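Local coordinates for phenyl-3-pyruvate decarboxylase (Azospirillum brasilense, PDB 2NXW), which decarboxylates aryl pyruvates such as indole-3-pyruvate, using thiamine diphosphate and a magnesium ion, in the pathway to the plant hormone auxin, at residues D468-E480 and R530-V544. Sequence-based numbering, arbitrary orientation.
Sequences DPIVILFNNASWE and RGRFQLIEAMIPRGV. With MG (magnesium ion), chain C; TPP (thiamine diphosphate), chain E.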
loop_
_atom_site.group_PDB
_atom_site.type_symbol
_atom_site.label_atom_id
_atom_site.label_comp_id
_atom_site.label_asym_id
_atom_site.label_seq_id
_atom_site.Cartn_x
_atom_site.Cartn_y
_atom_site.Cartn_z
ATOM N N ASP A 468 3.248 45.916 7.854
ATOM C CA ASP A 468 4.604 46.398 7.568
ATOM C C ASP A 468 5.703 45.596 8.262
ATOM O O ASP A 468 6.543 46.151 8.979
ATOM C CB ASP A 468 4.709 47.866 8.001
ATOM C CG ASP A 468 4.369 48.081 9.480
ATOM O OD1 ASP A 468 3.982 47.131 10.187
ATOM O OD2 ASP A 468 4.491 49.231 9.937
ATOM N N PRO A 469 5.749 44.280 8.029
ATOM C CA PRO A 469 6.787 43.484 8.690
ATOM C C PRO A 469 8.224 43.861 8.341
ATOM O O PRO A 469 8.485 44.468 7.291
ATOM C CB PRO A 469 6.449 42.051 8.257
ATOM C CG PRO A 469 5.867 42.246 6.888
ATOM C CD PRO A 469 4.976 43.468 7.070
ATOM N N ILE A 470 9.130 43.528 9.262
ATOM C CA ILE A 470 10.566 43.743 9.050
ATOM C C ILE A 470 11.059 42.367 8.630
ATOM O O ILE A 470 10.760 41.362 9.288
ATOM C CB ILE A 470 11.297 44.153 10.342
ATOM C CG1 ILE A 470 10.778 45.519 10.811
ATOM C CG2 ILE A 470 12.815 44.246 10.084
ATOM C CD1 ILE A 470 11.308 45.953 12.186
ATOM N N VAL A 471 11.810 42.332 7.539
ATOM C CA VAL A 471 12.323 41.073 7.025
ATOM C C VAL A 471 13.830 41.127 6.875
ATOM O O VAL A 471 14.348 41.992 6.170
ATOM C CB VAL A 471 11.714 40.768 5.644
ATOM C CG1 VAL A 471 12.186 39.401 5.132
ATOM C CG2 VAL A 471 10.190 40.778 5.744
ATOM N N ILE A 472 14.530 40.221 7.553
ATOM C CA ILE A 472 15.989 40.151 7.421
ATOM C C ILE A 472 16.266 38.941 6.529
ATOM O O ILE A 472 15.998 37.802 6.917
ATOM C CB ILE A 472 16.700 39.974 8.776
ATOM C CG1 ILE A 472 16.352 41.148 9.710
ATOM C CG2 ILE A 472 18.213 39.933 8.547
ATOM C CD1 ILE A 472 16.938 41.022 11.109
ATOM N N LEU A 473 16.775 39.211 5.330
ATOM C CA LEU A 473 17.067 38.180 4.344
ATOM C C LEU A 473 18.552 37.852 4.395
ATOM O O LEU A 473 19.390 38.714 4.133
ATOM C CB LEU A 473 16.662 38.696 2.961
ATOM C CG LEU A 473 16.523 37.735 1.773
ATOM C CD1 LEU A 473 15.960 38.511 0.574
ATOM C CD2 LEU A 473 17.880 37.092 1.429
ATOM N N PHE A 474 18.856 36.604 4.741
ATOM C CA PHE A 474 20.230 36.112 4.855
ATOM C C PHE A 474 20.670 35.729 3.441
ATOM O O PHE A 474 20.328 34.650 2.947
ATOM C CB PHE A 474 20.267 34.864 5.763
ATOM C CG PHE A 474 20.046 35.137 7.238
ATOM C CD1 PHE A 474 20.823 34.483 8.188
ATOM C CD2 PHE A 474 19.020 35.984 7.680
ATOM C CE1 PHE A 474 20.596 34.657 9.552
ATOM C CE2 PHE A 474 18.781 36.166 9.047
ATOM C CZ PHE A 474 19.570 35.501 9.985
ATOM N N ASN A 475 21.441 36.594 2.789
ATOM C CA ASN A 475 21.839 36.300 1.421
ATOM C C ASN A 475 23.267 35.810 1.283
ATOM O O ASN A 475 24.209 36.615 1.196
ATOM C CB ASN A 475 21.631 37.523 0.514
ATOM C CG ASN A 475 21.711 37.165 -0.960
ATOM O OD1 ASN A 475 22.123 36.056 -1.315
ATOM N ND2 ASN A 475 21.336 38.092 -1.823
ATOM N N ASN A 476 23.428 34.488 1.265
ATOM C CA ASN A 476 24.751 33.901 1.089
ATOM C C ASN A 476 24.896 33.294 -0.312
ATOM O O ASN A 476 25.865 32.585 -0.578
ATOM C CB ASN A 476 25.073 32.852 2.186
ATOM C CG ASN A 476 23.959 31.817 2.400
ATOM O OD1 ASN A 476 23.109 31.605 1.539
ATOM N ND2 ASN A 476 23.994 31.153 3.552
ATOM N N ALA A 477 23.970 33.616 -1.220
ATOM C CA ALA A 477 23.996 33.099 -2.600
ATOM C C ALA A 477 24.282 31.610 -2.525
ATOM O O ALA A 477 25.182 31.081 -3.196
ATOM C CB ALA A 477 25.087 33.808 -3.408
ATOM N N SER A 478 23.480 30.928 -1.720
ATOM C CA SER A 478 23.717 29.519 -1.477
ATOM C C SER A 478 22.582 28.821 -0.760
ATOM O O SER A 478 21.834 29.440 0.005
ATOM C CB SER A 478 24.960 29.412 -0.578
ATOM O OG SER A 478 25.276 28.081 -0.211
ATOM N N TRP A 479 22.459 27.521 -1.020
ATOM C CA TRP A 479 21.537 26.676 -0.264
ATOM C C TRP A 479 22.566 26.156 0.748
ATOM O O TRP A 479 23.057 25.018 0.656
ATOM C CB TRP A 479 21.015 25.530 -1.132
ATOM C CG TRP A 479 19.862 25.885 -2.022
ATOM C CD1 TRP A 479 18.834 26.770 -1.759
ATOM C CD2 TRP A 479 19.576 25.314 -3.301
ATOM N NE1 TRP A 479 17.938 26.771 -2.802
ATOM C CE2 TRP A 479 18.367 25.889 -3.760
ATOM C CE3 TRP A 479 20.224 24.368 -4.107
ATOM C CZ2 TRP A 479 17.795 25.552 -4.985
ATOM C CZ3 TRP A 479 19.663 24.033 -5.318
ATOM C CH2 TRP A 479 18.457 24.620 -5.753
ATOM N N GLU A 480 22.914 27.005 1.709
ATOM C CA GLU A 480 23.982 26.695 2.644
ATOM C C GLU A 480 23.796 25.494 3.547
ATOM O O GLU A 480 24.759 24.785 3.833
ATOM C CB GLU A 480 24.339 27.941 3.462
ATOM C CG GLU A 480 25.717 27.893 4.166
ATOM C CD GLU A 480 26.922 27.862 3.219
ATOM O OE1 GLU A 480 26.792 28.173 2.012
ATOM O OE2 GLU A 480 28.024 27.529 3.714
ATOM N N ARG A 530 7.734 52.571 10.089
ATOM C CA ARG A 530 6.556 51.731 9.937
ATOM C C ARG A 530 5.751 52.247 8.747
ATOM O O ARG A 530 6.075 53.297 8.181
ATOM C CB ARG A 530 5.722 51.754 11.221
ATOM C CG ARG A 530 6.407 50.996 12.351
ATOM C CD ARG A 530 5.412 50.437 13.357
ATOM N NE ARG A 530 4.593 49.369 12.783
ATOM C CZ ARG A 530 3.788 48.580 13.492
ATOM N NH1 ARG A 530 3.690 48.735 14.812
ATOM N NH2 ARG A 530 3.077 47.638 12.884
ATOM N N GLY A 531 4.723 51.502 8.348
ATOM C CA GLY A 531 3.893 51.908 7.223
ATOM C C GLY A 531 4.200 51.204 5.902
ATOM O O GLY A 531 3.370 51.190 4.992
ATOM N N ARG A 532 5.405 50.646 5.795
ATOM C CA ARG A 532 5.857 49.916 4.606
ATOM C C ARG A 532 6.739 48.783 5.108
ATOM O O ARG A 532 7.447 48.958 6.097
ATOM C CB ARG A 532 6.711 50.817 3.702
ATOM C CG ARG A 532 5.928 51.904 2.968
ATOM C CD ARG A 532 6.863 52.951 2.370
ATOM N NE ARG A 532 7.713 52.446 1.286
ATOM C CZ ARG A 532 7.309 52.259 0.031
ATOM N NH1 ARG A 532 6.056 52.531 -0.321
ATOM N NH2 ARG A 532 8.163 51.810 -0.886
ATOM N N PHE A 533 6.697 47.621 4.451
ATOM C CA PHE A 533 7.578 46.549 4.904
ATOM C C PHE A 533 9.027 46.990 4.706
ATOM O O PHE A 533 9.340 47.793 3.821
ATOM C CB PHE A 533 7.268 45.212 4.186
ATOM C CG PHE A 533 7.757 45.117 2.761
ATOM C CD1 PHE A 533 9.102 44.869 2.493
ATOM C CD2 PHE A 533 6.866 45.201 1.692
ATOM C CE1 PHE A 533 9.551 44.704 1.183
ATOM C CE2 PHE A 533 7.304 45.037 0.370
ATOM C CZ PHE A 533 8.660 44.786 0.121
ATOM N N GLN A 534 9.891 46.481 5.570
ATOM C CA GLN A 534 11.302 46.828 5.538
ATOM C C GLN A 534 12.112 45.572 5.298
ATOM O O GLN A 534 12.089 44.654 6.115
ATOM C CB GLN A 534 11.705 47.445 6.873
ATOM C CG GLN A 534 10.884 48.674 7.259
ATOM C CD GLN A 534 11.174 49.865 6.378
ATOM O OE1 GLN A 534 12.334 50.256 6.213
ATOM N NE2 GLN A 534 10.125 50.452 5.802
ATOM N N LEU A 535 12.821 45.546 4.179
ATOM C CA LEU A 535 13.631 44.394 3.817
ATOM C C LEU A 535 15.118 44.719 3.946
ATOM O O LEU A 535 15.639 45.600 3.259
ATOM C CB LEU A 535 13.309 43.974 2.380
ATOM C CG LEU A 535 14.131 42.817 1.800
ATOM C CD1 LEU A 535 13.897 41.564 2.622
ATOM C CD2 LEU A 535 13.735 42.583 0.347
ATOM N N ILE A 536 15.784 44.024 4.855
ATOM C CA ILE A 536 17.219 44.198 5.053
ATOM C C ILE A 536 17.876 42.968 4.430
ATOM O O ILE A 536 17.724 41.853 4.940
ATOM C CB ILE A 536 17.592 44.270 6.554
ATOM C CG1 ILE A 536 16.886 45.465 7.217
ATOM C CG2 ILE A 536 19.126 44.414 6.701
ATOM C CD1 ILE A 536 17.010 45.479 8.736
ATOM N N GLU A 537 18.583 43.178 3.325
ATOM C CA GLU A 537 19.262 42.092 2.625
ATOM C C GLU A 537 20.695 42.053 3.140
ATOM O O GLU A 537 21.532 42.871 2.732
ATOM C CB GLU A 537 19.226 42.350 1.118
ATOM C CG GLU A 537 19.914 41.258 0.321
ATOM C CD GLU A 537 20.046 41.588 -1.145
ATOM O OE1 GLU A 537 19.980 42.783 -1.519
ATOM O OE2 GLU A 537 20.236 40.637 -1.933
ATOM N N ALA A 538 20.968 41.101 4.026
ATOM C CA ALA A 538 22.287 40.972 4.639
ATOM C C ALA A 538 23.151 40.010 3.857
ATOM O O ALA A 538 22.853 38.817 3.805
ATOM C CB ALA A 538 22.149 40.489 6.076
ATOM N N MET A 539 24.213 40.527 3.243
ATOM C CA MET A 539 25.123 39.677 2.479
ATOM C C MET A 539 26.015 38.918 3.466
ATOM O O MET A 539 26.612 39.504 4.365
ATOM C CB MET A 539 25.969 40.530 1.534
ATOM C CG MET A 539 25.148 41.478 0.651
ATOM S SD MET A 539 23.768 40.644 -0.224
ATOM C CE MET A 539 24.698 39.650 -1.402
ATOM N N ILE A 540 26.084 37.604 3.299
ATOM C CA ILE A 540 26.867 36.748 4.186
ATOM C C ILE A 540 27.725 35.821 3.335
ATOM O O ILE A 540 27.244 35.270 2.354
ATOM C CB ILE A 540 25.926 35.875 5.046
ATOM C CG1 ILE A 540 25.001 36.768 5.870
ATOM C CG2 ILE A 540 26.732 34.935 5.956
ATOM C CD1 ILE A 540 23.905 35.990 6.616
ATOM N N PRO A 541 29.008 35.646 3.694
ATOM C CA PRO A 541 29.828 34.746 2.876
ATOM C C PRO A 541 29.417 33.276 3.043
ATOM O O PRO A 541 28.856 32.881 4.069
ATOM C CB PRO A 541 31.249 34.965 3.414
ATOM C CG PRO A 541 31.199 36.305 4.083
ATOM C CD PRO A 541 29.820 36.342 4.710
ATOM N N ARG A 542 29.694 32.472 2.021
ATOM C CA ARG A 542 29.432 31.046 2.112
ATOM C C ARG A 542 30.408 30.480 3.146
ATOM O O ARG A 542 31.518 31.015 3.329
ATOM C CB ARG A 542 29.668 30.373 0.765
ATOM C CG ARG A 542 28.671 30.787 -0.286
ATOM C CD ARG A 542 29.057 30.233 -1.630
ATOM N NE ARG A 542 28.159 30.692 -2.680
ATOM C CZ ARG A 542 28.476 30.722 -3.968
ATOM N NH1 ARG A 542 29.675 30.309 -4.366
ATOM N NH2 ARG A 542 27.619 31.199 -4.852
ATOM N N GLY A 543 29.998 29.421 3.832
ATOM C CA GLY A 543 30.867 28.808 4.826
ATOM C C GLY A 543 30.773 29.429 6.212
ATOM O O GLY A 543 31.399 28.943 7.156
ATOM N N VAL A 544 29.994 30.500 6.347
ATOM C CA VAL A 544 29.844 31.183 7.632
ATOM C C VAL A 544 28.476 30.816 8.180
ATOM O O VAL A 544 27.451 31.146 7.586
ATOM C CB VAL A 544 29.979 32.703 7.440
ATOM C CG1 VAL A 544 29.919 33.420 8.785
ATOM C CG2 VAL A 544 31.320 33.003 6.744
HETATM MG MG MG C . 21.201 30.777 1.524
HETATM N "N1'" TPP E . 12.391 22.289 -0.787
HETATM C "C2'" TPP E . 11.545 22.609 0.205
HETATM C CM2 TPP E . 10.148 23.104 -0.135
HETATM N "N3'" TPP E . 11.913 22.489 1.484
HETATM C "C4'" TPP E . 13.151 22.045 1.843
HETATM N "N4'" TPP E . 13.445 21.880 3.162
HETATM C "C5'" TPP E . 14.111 21.753 0.821
HETATM C "C6'" TPP E . 13.673 21.867 -0.514
HETATM C "C7'" TPP E . 15.553 21.289 1.129
HETATM N N3 TPP E . 16.421 22.357 1.806
HETATM C C2 TPP E . 16.588 22.294 3.130
HETATM S S1 TPP E . 17.656 23.637 3.493
HETATM C C5 TPP E . 17.854 24.222 1.845
HETATM C C4 TPP E . 17.083 23.338 1.096
HETATM C CM4 TPP E . 16.976 23.479 -0.448
HETATM C C6 TPP E . 18.668 25.387 1.444
HETATM C C7 TPP E . 18.029 26.675 1.998
HETATM O O7 TPP E . 18.735 27.724 1.385
HETATM P PA TPP E . 18.443 29.124 2.065
HETATM O O1A TPP E . 16.960 29.483 2.092
HETATM O O2A TPP E . 19.241 30.123 1.228
HETATM O O3A TPP E . 18.983 29.178 3.562
HETATM P PB TPP E . 20.523 28.699 3.933
HETATM O O1B TPP E . 21.510 29.260 2.908
HETATM O O2B TPP E . 20.753 29.277 5.360
HETATM O O3B TPP E . 20.600 27.181 4.002
HETATM O O HOH W 1 20.755 31.994 3.215
HETATM O O HOH W 2 26.724 31.273 4.828
HETATM O O HOH W 3 27.988 34.498 -0.653
#
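Two donors grip Asp468 OD2: Gly531 N, 2.8 Å away, takes its anti lone pair, while Arg530 NE reaches it on the syn side. Arg530 NH2 meets the syn lone pair of Asp468 OD1 at 2.9 Å, completing a side-on, two-nitrogen salt bridge in which carboxylate and guanidinium are nearly coplanar. A bend about the CG-CD bond of Arg530 (chi3 68°) turns the guanidinium back to the aspartate. From here strands 470-475 and 534-539 run parallel, joined by a ladder from Gln534 N-Pro469 O to Ile540 N-Asn475 O. They are neighbours in the six-stranded parallel sheet of the C-terminal thiamine diphosphate-binding domain, flanked by strands 443-448 and 509-513. On one face, Leu535 CD1 lies 3.7 Å from Val471 CG1 and also touches Leu473 CB. Farther along this face, Asn475 and Glu537 lie side by side; Asn475 ND2 donates to Glu537 OE2 (2.8 Å), which also has a salt bridge to Arg512. Asn475 OD1 accepts from Ala477 N in an Asx turn, so both ends of the amide are held, with Met539 CE beside it. On the other face, Ile540 CD1 approaches the Phe474 ring obliquely, 3.8 Å from Phe474 CD1. Beyond the strand ends lies the cofactor site: Asn476 OD1 and Ser478 O each bind magnesium at 2.1 Å, along with Asp449, two diphosphate oxygens and a water that also donates to Phe474 O. Arg542 NE and NH2 both grip the carbonyl O of Ala477, the residue between these two metal ligands, NH2 in the carbonyl plane and NE above it. Glu480 N donates to TPP O1B, whereas its carboxylate OE2 receives Gly543 N at 2.7 Å from above its plane, and OE1 accepts from Ser478 OG and pairs with Arg483.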